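Local coordinates for protein phosphoribosylaminoimidazole-succinocarboxamide synthase (Ehrlichia chaffeensis str. Arkansas, PDB 3KRE) that catalyses the ATP-dependent joining of L-aspartate to 5-amino-1-(5-phospho-D-ribosyl)imidazole-4-carboxylate, yielding SAICAR in de novo purine biosynthesis, at residues Phe77-Leu82 with Ile87-Ile92; Gly120-Arg125 with Ser136-Phe141; His157-Gln162 with Gln167-Ile172; Asn231-Lys236 with Leu241-Val246. All coordinates share one frame; numbering follows the deposited sequence.

Contact 1 of 4, residues Phe77-Leu82 with Ile87-Ile92; sequences FLMKKL and IKTHFI
The amide N of Ile87 donates to Leu82 O at 3.1 Å, with an N-H...O angle of 155°. Directly beside this bond the two side chains close up, Leu82 CB lying 3.9 Å from Ile87 CB, while CG1 of Ile87 also packs against the same carbonyl oxygen. Here the chain leaves helix 67-84, reverses, and runs back along it toward strand 91-94, which pairs with strand 99-107 of the large antiparallel sheet, making this a helix-to-strand connection. Met79, one turn earlier, packs across to the returning chain. Its side chain bends at chi2 (-83°), which brings Met79 SD to within 3.8 Å of Thr89 CB and sends Met79 CE on to His90 NE2 at 3.7 Å. Met79 SD lies 5.0 Å from the centroid of the His90 ring, an oblique Met-aromatic approach. Nearer the backbone, Met79 CB meets Phe91 CB at 3.9 Å. The returning chain is shaped by an ST turn, in which Thr89 OG1 accepts from Phe91 N at 3.0 Å. Elsewhere, Leu82 packs on Ile182 of helix 166-189, and His90 reaches Val102 and Ile105 of strand 99-107.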
# COMPACT_ATOMS: atom_id res chain seq x y z
N PHE A 77 -6.66 -8.59 5.59
CA PHE A 77 -6.72 -9.82 4.84
C PHE A 77 -5.43 -10.09 4.09
O PHE A 77 -4.89 -11.19 4.16
CB PHE A 77 -7.93 -9.81 3.87
CG PHE A 77 -8.07 -11.05 3.07
CD1 PHE A 77 -8.76 -12.16 3.58
CD2 PHE A 77 -7.52 -11.14 1.81
CE1 PHE A 77 -8.90 -13.30 2.84
CE2 PHE A 77 -7.63 -12.27 1.08
CZ PHE A 77 -8.32 -13.35 1.58
N LEU A 78 -4.99 -9.11 3.31
CA LEU A 78 -3.77 -9.24 2.51
C LEU A 78 -2.48 -9.32 3.36
O LEU A 78 -1.56 -10.10 3.04
CB LEU A 78 -3.68 -8.10 1.48
CG LEU A 78 -4.77 -8.15 0.37
CD1 LEU A 78 -4.67 -6.92 -0.53
CD2 LEU A 78 -4.84 -9.49 -0.50
N MET A 79 -2.44 -8.58 4.46
CA MET A 79 -1.31 -8.71 5.39
C MET A 79 -1.18 -10.18 5.86
O MET A 79 -0.11 -10.76 5.83
CB MET A 79 -1.48 -7.78 6.62
CG MET A 79 -1.29 -6.26 6.37
SD MET A 79 0.45 -5.79 6.39
CE MET A 79 0.38 -4.10 5.78
N LYS A 80 -2.30 -10.77 6.28
CA LYS A 80 -2.30 -12.13 6.72
C LYS A 80 -1.92 -13.12 5.62
O LYS A 80 -1.19 -14.06 5.90
CB LYS A 80 -3.67 -12.49 7.33
CG LYS A 80 -3.83 -13.92 7.73
CD LYS A 80 -2.81 -14.35 8.82
CE LYS A 80 -3.28 -15.58 9.56
NZ LYS A 80 -3.37 -16.75 8.63
N LYS A 81 -2.38 -12.90 4.39
CA LYS A 81 -1.91 -13.70 3.26
C LYS A 81 -0.40 -13.63 3.06
O LYS A 81 0.25 -14.63 2.77
CB LYS A 81 -2.63 -13.28 1.99
CG LYS A 81 -4.10 -13.69 1.93
CD LYS A 81 -4.25 -15.17 2.06
CE LYS A 81 -5.67 -15.63 1.88
NZ LYS A 81 -5.68 -17.06 1.43
N LEU A 82 0.16 -12.45 3.26
CA LEU A 82 1.60 -12.25 3.15
C LEU A 82 2.33 -12.87 4.32
O LEU A 82 3.33 -13.53 4.12
CB LEU A 82 1.95 -10.78 2.99
CG LEU A 82 1.45 -10.11 1.71
CD1 LEU A 82 1.73 -8.59 1.76
CD2 LEU A 82 2.12 -10.74 0.46
N ILE A 87 6.28 -13.33 4.95
CA ILE A 87 6.59 -11.90 4.95
C ILE A 87 6.35 -11.33 6.36
O ILE A 87 5.31 -11.61 6.98
CB ILE A 87 5.72 -11.14 3.93
CG1 ILE A 87 5.89 -11.70 2.49
CG2 ILE A 87 6.03 -9.66 3.99
CD1 ILE A 87 7.31 -11.60 1.85
N LYS A 88 7.34 -10.58 6.86
CA LYS A 88 7.25 -9.92 8.16
C LYS A 88 6.44 -8.64 7.99
O LYS A 88 6.72 -7.85 7.08
CB LYS A 88 8.65 -9.60 8.70
CG LYS A 88 9.52 -10.84 8.85
CD LYS A 88 10.93 -10.58 9.40
CE LYS A 88 11.72 -11.90 9.36
NZ LYS A 88 13.10 -11.72 9.94
N THR A 89 5.46 -8.43 8.88
CA THR A 89 4.57 -7.26 8.74
C THR A 89 4.31 -6.66 10.11
O THR A 89 4.60 -7.28 11.14
CB THR A 89 3.21 -7.62 8.16
OG1 THR A 89 2.41 -8.25 9.16
CG2 THR A 89 3.32 -8.55 6.95
N HIS A 90 3.71 -5.47 10.11
CA HIS A 90 3.32 -4.85 11.37
C HIS A 90 1.98 -5.37 11.92
O HIS A 90 1.56 -5.01 13.02
CB HIS A 90 3.30 -3.33 11.24
CG HIS A 90 2.19 -2.79 10.39
ND1 HIS A 90 1.87 -1.45 10.39
CD2 HIS A 90 1.31 -3.40 9.58
CE1 HIS A 90 0.86 -1.25 9.56
NE2 HIS A 90 0.49 -2.41 9.06
N PHE A 91 1.34 -6.27 11.20
CA PHE A 91 -0.04 -6.62 11.56
C PHE A 91 -0.09 -7.54 12.78
O PHE A 91 0.62 -8.58 12.85
CB PHE A 91 -0.74 -7.26 10.37
CG PHE A 91 -2.11 -7.77 10.70
CD1 PHE A 91 -3.19 -6.91 10.69
CD2 PHE A 91 -2.31 -9.11 11.01
CE1 PHE A 91 -4.46 -7.38 11.02
CE2 PHE A 91 -3.60 -9.61 11.32
CZ PHE A 91 -4.67 -8.73 11.32
N ILE A 92 -0.89 -7.16 13.78
CA ILE A 92 -1.14 -8.03 14.94
C ILE A 92 -2.53 -8.65 14.94
O ILE A 92 -2.66 -9.88 15.03
CB ILE A 92 -0.88 -7.31 16.27
CG1 ILE A 92 0.57 -6.82 16.33
CG2 ILE A 92 -1.22 -8.25 17.47
CD1 ILE A 92 0.88 -5.87 17.51

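Contact 2 of 4, residues Gly120-Arg125 with Ser136-Phe141; sequences GNFSKR and SPIIEF. With EDO (1,2-ethanediol), chain L.
Helix 120-126 is joined here to strand 133-143 of the large antiparallel sheet by a salt bridge laid beside an aromatic ring. The axes of 120-125 and 137-141 run at 98° to each other and stay 12.2 Å apart, a gap spanned by side chains and one bridging water. Arg125 NH2 donates to Glu140 OE2 at 2.8 Å, with an N-H...O angle of 147°. The carboxylate oxygen lies at the edge of the guanidinium, close to its plane, and is approached from the syn side but tilted out of the carboxylate plane. A water gives the pair a second link, accepting from Arg125 NE at 2.7 Å and donating to Glu140 OE1 at 2.9 Å, so both carboxylate oxygens are tied to the same arginine, one directly and one through solvent. OE1 is also held by Arg115 in a further salt bridge and by the hydroxyl of Tyr142, so this buried carboxylate is gripped by several polar groups.

Phe122, with CG anti to its amide nitrogen (chi1 -177°), extends toward the strand beside the ion pair. Phe122 CD1 faces Glu140 OE2 at 3.8 Å, close to the ring plane, while Phe122 CZ touches Ile138 CD1 at 4.1 Å. Phe134 meets the same ring edge-to-face. Ile138 and Glu140, two residues apart, project from one side of the strand, and Phe141 turns to the other: the alternation of a β-strand that presents one face to helix 120-126 and the other to helix 166-189.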
# COMPACT_ATOMS: atom_id res chain seq x y z
N GLY A 120 -0.71 5.54 -14.45
CA GLY A 120 -0.45 6.74 -13.66
C GLY A 120 0.59 7.67 -14.26
O GLY A 120 0.60 7.91 -15.46
N ASN A 121 1.47 8.16 -13.41
CA ASN A 121 2.50 9.12 -13.81
C ASN A 121 3.62 8.46 -14.61
O ASN A 121 4.33 9.13 -15.35
CB ASN A 121 3.07 9.78 -12.56
CG ASN A 121 2.10 10.82 -11.94
OD1 ASN A 121 1.21 11.32 -12.60
ND2 ASN A 121 2.31 11.13 -10.67
N PHE A 122 3.78 7.14 -14.47
CA PHE A 122 4.73 6.39 -15.28
C PHE A 122 4.32 6.51 -16.75
O PHE A 122 5.12 6.90 -17.60
CB PHE A 122 4.80 4.91 -14.85
CG PHE A 122 5.82 4.12 -15.61
CD1 PHE A 122 7.08 3.86 -15.06
CD2 PHE A 122 5.54 3.65 -16.88
CE1 PHE A 122 8.02 3.15 -15.78
CE2 PHE A 122 6.48 2.97 -17.60
CZ PHE A 122 7.73 2.70 -17.04
N SER A 123 3.07 6.17 -17.03
CA SER A 123 2.54 6.28 -18.41
C SER A 123 2.73 7.66 -18.94
O SER A 123 3.15 7.82 -20.09
CB SER A 123 1.06 6.01 -18.44
OG SER A 123 0.81 4.71 -18.04
N LYS A 124 2.43 8.66 -18.11
CA LYS A 124 2.46 10.05 -18.56
C LYS A 124 3.90 10.47 -18.89
O LYS A 124 4.14 11.03 -19.94
CB LYS A 124 1.85 11.03 -17.55
CG LYS A 124 0.31 10.91 -17.35
CD LYS A 124 -0.16 11.87 -16.20
CE LYS A 124 -1.38 11.35 -15.41
NZ LYS A 124 -1.08 10.68 -14.06
N ARG A 125 4.85 10.19 -18.00
CA ARG A 125 6.21 10.72 -18.19
C ARG A 125 7.06 10.00 -19.24
O ARG A 125 8.01 10.60 -19.78
CB ARG A 125 6.94 10.87 -16.84
CG ARG A 125 7.43 9.60 -16.21
CD ARG A 125 7.69 9.80 -14.74
NE ARG A 125 8.46 8.69 -14.16
CZ ARG A 125 9.78 8.56 -14.20
NH1 ARG A 125 10.53 9.48 -14.83
NH2 ARG A 125 10.36 7.50 -13.65
N SER A 136 9.39 -7.51 -17.22
CA SER A 136 9.61 -7.85 -15.81
C SER A 136 9.17 -6.67 -14.95
O SER A 136 9.18 -5.54 -15.40
CB SER A 136 11.06 -8.22 -15.56
OG SER A 136 11.96 -7.17 -15.88
N PRO A 137 8.76 -6.93 -13.70
CA PRO A 137 8.27 -5.77 -12.90
C PRO A 137 9.31 -4.68 -12.69
O PRO A 137 10.52 -4.96 -12.55
CB PRO A 137 7.91 -6.39 -11.54
CG PRO A 137 7.84 -7.86 -11.76
CD PRO A 137 8.65 -8.20 -12.99
N ILE A 138 8.83 -3.45 -12.62
CA ILE A 138 9.66 -2.29 -12.40
C ILE A 138 9.43 -1.69 -11.01
O ILE A 138 8.34 -1.23 -10.70
CB ILE A 138 9.40 -1.20 -13.47
CG1 ILE A 138 9.77 -1.73 -14.85
CG2 ILE A 138 10.24 0.07 -13.16
CD1 ILE A 138 9.39 -0.86 -16.02
N ILE A 139 10.50 -1.65 -10.23
CA ILE A 139 10.51 -1.04 -8.94
C ILE A 139 11.06 0.36 -9.08
O ILE A 139 12.11 0.57 -9.69
CB ILE A 139 11.38 -1.80 -7.97
CG1 ILE A 139 10.73 -3.14 -7.69
CG2 ILE A 139 11.55 -0.99 -6.65
CD1 ILE A 139 11.51 -4.04 -6.79
N GLU A 140 10.34 1.30 -8.49
CA GLU A 140 10.80 2.68 -8.34
C GLU A 140 10.69 3.10 -6.87
O GLU A 140 9.74 2.71 -6.17
CB GLU A 140 9.97 3.59 -9.20
CG GLU A 140 10.06 3.41 -10.74
CD GLU A 140 9.20 4.39 -11.51
OE1 GLU A 140 8.04 4.59 -11.11
OE2 GLU A 140 9.68 4.98 -12.51
N PHE A 141 11.65 3.91 -6.42
CA PHE A 141 11.69 4.40 -5.05
C PHE A 141 11.38 5.88 -4.97
O PHE A 141 11.84 6.64 -5.82
CB PHE A 141 13.09 4.18 -4.46
CG PHE A 141 13.48 2.75 -4.35
CD1 PHE A 141 12.94 1.96 -3.35
CD2 PHE A 141 14.39 2.17 -5.24
CE1 PHE A 141 13.31 0.64 -3.20
CE2 PHE A 141 14.74 0.82 -5.12
CZ PHE A 141 14.20 0.05 -4.10
C1 EDO L . 13.49 -7.10 -12.42
O1 EDO L . 12.09 -7.42 -12.57
C2 EDO L . 13.94 -6.25 -13.61
O2 EDO L . 12.96 -5.23 -13.94
O HOH W 1 7.09 6.81 -12.77

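Contact 3 of 4, residues His157-Gln162 with Gln167-Ile172; sequences HILSFQ and QELEKI
Leu169 reaches from helix 166-189 to helix 155-160, and its branches divide the work between two neighbouring residues. From CB, the chain runs with CG anti to the backbone nitrogen (chi1 -177°), which directs the fork at the facing helix. CB and CG themselves make no close approach there; the methyl groups do. Leu169 CD2 lies against Leu159, 3.9 Å from its CG and equally 3.9 Å from its CD2, the two leucines crossing obliquely. Leu169 CD1 takes the other side and meets Ile158 CD1 more loosely at 4.3 Å. The contact is therefore made wholly of methyl and methine groups and buries a modest 140 Å². Ile158 points its CB directly at helix 166-189, whereas Leu159 brings its branched end round to the leucine from the flank. Phe141 of strand 133-143 packs on both Ile158 and Leu169, closing the apolar cluster on the sheet side, with Trp163 and Leu164 of the connection touching Ile158. The helical path ends at Gln162, whose positive phi (58°) allows two backbone bonds back into the last turn, one of them the weak Gln162 N to Leu159 O. The arrangement is that of two sequence-neighbouring helices joined by a short connection, the first ended by a Schellman motif.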
# COMPACT_ATOMS: atom_id res chain seq x y z
N HIS A 157 21.10 7.39 -3.68
CA HIS A 157 20.55 8.43 -2.80
C HIS A 157 20.15 7.80 -1.48
O HIS A 157 20.57 8.26 -0.40
CB HIS A 157 19.35 9.06 -3.47
CG HIS A 157 18.81 10.27 -2.76
ND1 HIS A 157 18.53 11.45 -3.43
CD2 HIS A 157 18.47 10.47 -1.47
CE1 HIS A 157 18.04 12.32 -2.57
NE2 HIS A 157 17.99 11.76 -1.37
N ILE A 158 19.37 6.74 -1.57
CA ILE A 158 18.94 6.00 -0.37
C ILE A 158 20.14 5.61 0.47
O ILE A 158 20.15 5.81 1.67
CB ILE A 158 18.09 4.77 -0.76
CG1 ILE A 158 16.75 5.21 -1.37
CG2 ILE A 158 17.90 3.80 0.45
CD1 ILE A 158 16.03 4.09 -2.19
N LEU A 159 21.19 5.09 -0.17
CA LEU A 159 22.37 4.64 0.54
C LEU A 159 23.18 5.79 1.12
O LEU A 159 23.68 5.71 2.24
CB LEU A 159 23.26 3.78 -0.37
CG LEU A 159 22.71 2.44 -0.83
CD1 LEU A 159 23.70 1.79 -1.79
CD2 LEU A 159 22.41 1.52 0.35
N SER A 160 23.33 6.86 0.34
CA SER A 160 24.11 8.03 0.78
C SER A 160 23.48 8.68 1.99
O SER A 160 24.17 9.06 2.94
CB SER A 160 24.21 9.08 -0.33
OG SER A 160 25.11 10.11 0.03
N PHE A 161 22.16 8.83 1.94
CA PHE A 161 21.42 9.40 3.07
C PHE A 161 21.20 8.41 4.23
O PHE A 161 20.61 8.78 5.26
CB PHE A 161 20.12 10.00 2.56
CG PHE A 161 20.29 11.38 1.98
CD1 PHE A 161 20.82 11.54 0.71
CD2 PHE A 161 19.92 12.51 2.70
CE1 PHE A 161 20.97 12.81 0.15
CE2 PHE A 161 20.07 13.78 2.17
CZ PHE A 161 20.62 13.93 0.88
N GLN A 162 21.68 7.18 4.05
CA GLN A 162 21.64 6.14 5.07
C GLN A 162 20.22 5.82 5.54
O GLN A 162 20.00 5.50 6.69
CB GLN A 162 22.59 6.47 6.22
CG GLN A 162 24.04 6.51 5.76
CD GLN A 162 25.01 6.66 6.89
OE1 GLN A 162 25.69 5.69 7.26
NE2 GLN A 162 25.07 7.84 7.48
N GLN A 167 22.71 -3.99 2.30
CA GLN A 167 22.01 -5.28 2.52
C GLN A 167 20.48 -5.09 2.58
O GLN A 167 19.73 -5.86 1.97
CB GLN A 167 22.51 -6.00 3.79
N GLU A 168 20.02 -4.07 3.30
CA GLU A 168 18.59 -3.74 3.39
C GLU A 168 17.98 -3.37 2.05
O GLU A 168 16.83 -3.73 1.77
CB GLU A 168 18.34 -2.60 4.38
CG GLU A 168 18.65 -3.01 5.81
CD GLU A 168 18.58 -1.86 6.79
OE1 GLU A 168 18.89 -0.70 6.40
OE2 GLU A 168 18.19 -2.14 7.94
N LEU A 169 18.73 -2.66 1.21
CA LEU A 169 18.20 -2.24 -0.06
C LEU A 169 18.04 -3.47 -0.96
O LEU A 169 17.02 -3.62 -1.66
CB LEU A 169 19.07 -1.13 -0.67
CG LEU A 169 18.67 -0.48 -1.99
CD1 LEU A 169 17.23 -0.08 -1.96
CD2 LEU A 169 19.57 0.70 -2.25
N GLU A 170 19.02 -4.37 -0.96
CA GLU A 170 18.83 -5.58 -1.76
C GLU A 170 17.63 -6.37 -1.19
O GLU A 170 16.82 -6.91 -1.95
CB GLU A 170 20.11 -6.42 -1.77
CG GLU A 170 19.96 -7.89 -2.29
CD GLU A 170 19.42 -8.11 -3.72
OE1 GLU A 170 18.48 -7.39 -4.22
OE2 GLU A 170 19.89 -9.12 -4.33
N LYS A 171 17.52 -6.43 0.14
CA LYS A 171 16.41 -7.18 0.77
C LYS A 171 15.05 -6.56 0.40
O LYS A 171 14.11 -7.27 0.07
CB LYS A 171 16.58 -7.22 2.28
CG LYS A 171 15.51 -7.96 3.04
CD LYS A 171 15.58 -9.46 2.91
CE LYS A 171 14.75 -10.17 4.01
NZ LYS A 171 15.42 -10.28 5.36
N ILE A 172 14.96 -5.24 0.44
CA ILE A 172 13.68 -4.59 0.18
C ILE A 172 13.21 -4.88 -1.24
O ILE A 172 12.00 -5.04 -1.50
CB ILE A 172 13.75 -3.07 0.52
CG1 ILE A 172 12.36 -2.53 0.85
CG2 ILE A 172 14.34 -2.23 -0.58
CD1 ILE A 172 12.44 -1.18 1.55

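Contact 4 of 4, residues Asn231-Lys236 with Leu241-Val246; sequences NKRLDK and LNLGNV. With EDO (1,2-ethanediol), chain H; EDO (1,2-ethanediol), chain J; EDO (1,2-ethanediol), chain D.
Two surface loops flank the short helix 237-240, and the contact between them is a leucine laid over an arginine. Leu241 CD1 sits 3.8 Å above the guanidinium plane of Arg233, displaced toward the rim; the nearest atoms to Leu241 CD1 are Arg233 NE at 3.9 Å and Arg233 CZ at 4.0 Å. With its chain extended from CG to NE, Arg233 carries the guanidinium out to the leucine, and the two side chains cross at about a right angle. Arg233 CD also meets Leu243 CD1, at 4.3 Å. The charged end is turned to partners elsewhere, with NH2 in a salt bridge to Asp130 and NH1 in another to Asp237; these probably fix the rotation of the plane on which Leu241 rests. Leu241 follows a helix that ends in a Schellman motif: Asn242, at positive phi, is its C-prime residue, with Leu243 N bonded to Arg238 O. At the other end of that helix, Asp235 OD2 caps Asp237 N. A water lies between the two loops, 3.0 Å from Leu234 O and 2.7 Å from Val246 O. One 1,2-ethanediol, probably from the crystallisation liquor, takes a bond from Lys232 NZ to its O1 at 2.7 Å, and Asn245 ND2 donates to its O2 at 3.1 Å.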
# COMPACT_ATOMS: atom_id res chain seq x y z
N ASN A 231 -11.12 -4.82 -18.01
CA ASN A 231 -10.21 -3.74 -17.67
C ASN A 231 -10.85 -2.64 -16.85
O ASN A 231 -10.31 -1.57 -16.81
CB ASN A 231 -9.58 -3.11 -18.93
CG ASN A 231 -8.68 -4.06 -19.66
OD1 ASN A 231 -8.74 -4.17 -20.88
ND2 ASN A 231 -7.83 -4.76 -18.91
N LYS A 232 -11.97 -2.89 -16.19
CA LYS A 232 -12.52 -1.91 -15.26
C LYS A 232 -11.56 -1.70 -14.10
O LYS A 232 -11.06 -2.65 -13.54
CB LYS A 232 -13.80 -2.41 -14.68
CG LYS A 232 -14.66 -1.36 -14.06
CD LYS A 232 -16.12 -1.75 -14.28
CE LYS A 232 -17.03 -0.81 -13.58
NZ LYS A 232 -18.28 -1.51 -13.21
N ARG A 233 -11.32 -0.45 -13.76
CA ARG A 233 -10.49 -0.07 -12.61
C ARG A 233 -11.32 -0.20 -11.36
O ARG A 233 -12.47 0.25 -11.33
CB ARG A 233 -10.01 1.36 -12.78
CG ARG A 233 -9.28 1.60 -14.09
CD ARG A 233 -8.54 2.94 -14.09
NE ARG A 233 -7.96 3.26 -15.40
CZ ARG A 233 -6.71 3.66 -15.65
NH1 ARG A 233 -5.82 3.82 -14.69
NH2 ARG A 233 -6.35 3.91 -16.91
N LEU A 234 -10.75 -0.82 -10.32
CA LEU A 234 -11.47 -1.07 -9.08
C LEU A 234 -10.99 -0.20 -7.92
O LEU A 234 -11.65 -0.13 -6.88
CB LEU A 234 -11.33 -2.53 -8.69
CG LEU A 234 -11.86 -3.47 -9.75
CD1 LEU A 234 -11.54 -4.88 -9.32
CD2 LEU A 234 -13.36 -3.25 -10.02
N ASP A 235 -9.89 0.52 -8.15
CA ASP A 235 -9.12 1.12 -7.07
C ASP A 235 -9.35 2.64 -7.00
O ASP A 235 -10.26 3.18 -7.65
CB ASP A 235 -7.65 0.82 -7.31
CG ASP A 235 -7.17 1.32 -8.65
OD1 ASP A 235 -7.26 0.55 -9.64
OD2 ASP A 235 -6.68 2.47 -8.71
N LYS A 236 -8.48 3.33 -6.26
CA LYS A 236 -8.50 4.78 -6.07
C LYS A 236 -8.52 5.59 -7.38
O LYS A 236 -9.00 6.72 -7.39
CB LYS A 236 -7.29 5.18 -5.23
CG LYS A 236 -7.11 6.64 -4.98
CD LYS A 236 -6.08 6.83 -3.86
CE LYS A 236 -5.77 8.28 -3.70
NZ LYS A 236 -4.87 8.55 -2.54
N LEU A 241 -9.84 9.75 -11.44
CA LEU A 241 -10.31 9.97 -12.80
C LEU A 241 -11.82 10.26 -12.87
O LEU A 241 -12.39 10.31 -13.96
CB LEU A 241 -9.97 8.76 -13.66
CG LEU A 241 -8.52 8.31 -13.64
CD1 LEU A 241 -8.39 7.07 -14.53
CD2 LEU A 241 -7.63 9.50 -14.04
N ASN A 242 -12.42 10.52 -11.70
CA ASN A 242 -13.84 10.81 -11.54
C ASN A 242 -14.73 9.87 -12.35
O ASN A 242 -15.61 10.31 -13.11
CB ASN A 242 -14.14 12.29 -11.83
CG ASN A 242 -15.53 12.74 -11.33
OD1 ASN A 242 -16.14 13.64 -11.92
ND2 ASN A 242 -16.04 12.12 -10.25
N LEU A 243 -14.51 8.58 -12.16
CA LEU A 243 -15.26 7.53 -12.84
C LEU A 243 -16.55 7.12 -12.14
O LEU A 243 -17.36 6.37 -12.72
CB LEU A 243 -14.40 6.28 -13.01
CG LEU A 243 -13.04 6.47 -13.66
CD1 LEU A 243 -12.26 5.14 -13.78
CD2 LEU A 243 -13.21 7.17 -15.01
N GLY A 244 -16.76 7.61 -10.92
CA GLY A 244 -17.93 7.25 -10.14
C GLY A 244 -17.82 5.82 -9.67
O GLY A 244 -16.87 5.13 -10.00
N ASN A 245 -18.79 5.37 -8.85
CA ASN A 245 -18.81 4.02 -8.32
C ASN A 245 -17.51 3.67 -7.61
O ASN A 245 -16.96 2.58 -7.74
CB ASN A 245 -19.13 2.97 -9.43
CG ASN A 245 -20.62 2.70 -9.57
OD1 ASN A 245 -21.47 3.54 -9.27
ND2 ASN A 245 -20.94 1.52 -10.11
N VAL A 246 -16.99 4.63 -6.84
CA VAL A 246 -15.74 4.40 -6.10
C VAL A 246 -15.92 3.31 -5.06
O VAL A 246 -15.16 2.33 -5.03
CB VAL A 246 -15.24 5.74 -5.47
CG1 VAL A 246 -14.04 5.50 -4.52
CG2 VAL A 246 -14.94 6.77 -6.62
C1 EDO H . -16.42 -1.64 -10.04
O1 EDO H . -16.97 -2.47 -11.07
C2 EDO H . -17.09 -0.28 -9.91
O2 EDO H . -18.52 -0.44 -9.98
C1 EDO J . -21.82 5.54 -5.90
O1 EDO J . -20.56 5.22 -5.32
C2 EDO J . -21.76 6.63 -6.97
O2 EDO J . -20.49 7.07 -7.37
C1 EDO D . -3.06 3.65 -5.70
O1 EDO D . -2.28 4.47 -6.53
C2 EDO D . -4.08 2.87 -6.52
O2 EDO D . -4.89 3.75 -7.28
O HOH W 2 -13.02 2.53 -6.65

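In the fold
The four contacts follow one another along the chain, each closing before the next opens. Contacts 1 and 2 both reach the large antiparallel sheet, from places on opposite sides of the chain's centre, with their own centres 25 Å apart. Contacts 2 and 3 are the pair that touch, through Phe141 of strand 133-143, although their centres are 20 Å apart. Helix 166-189 supplies half of contact 3 and, farther along, packs against contact 1. Contact 4 lies at the surface, its centre 35 Å from that of contact 3, yet Asp130, bonded to Ser123 of contact 2, also pairs with Arg233. Contacts 1 and 2 thus join helices to the sheet, contact 3 joins two helices beside it, and contact 4 joins two loops, all within one chain.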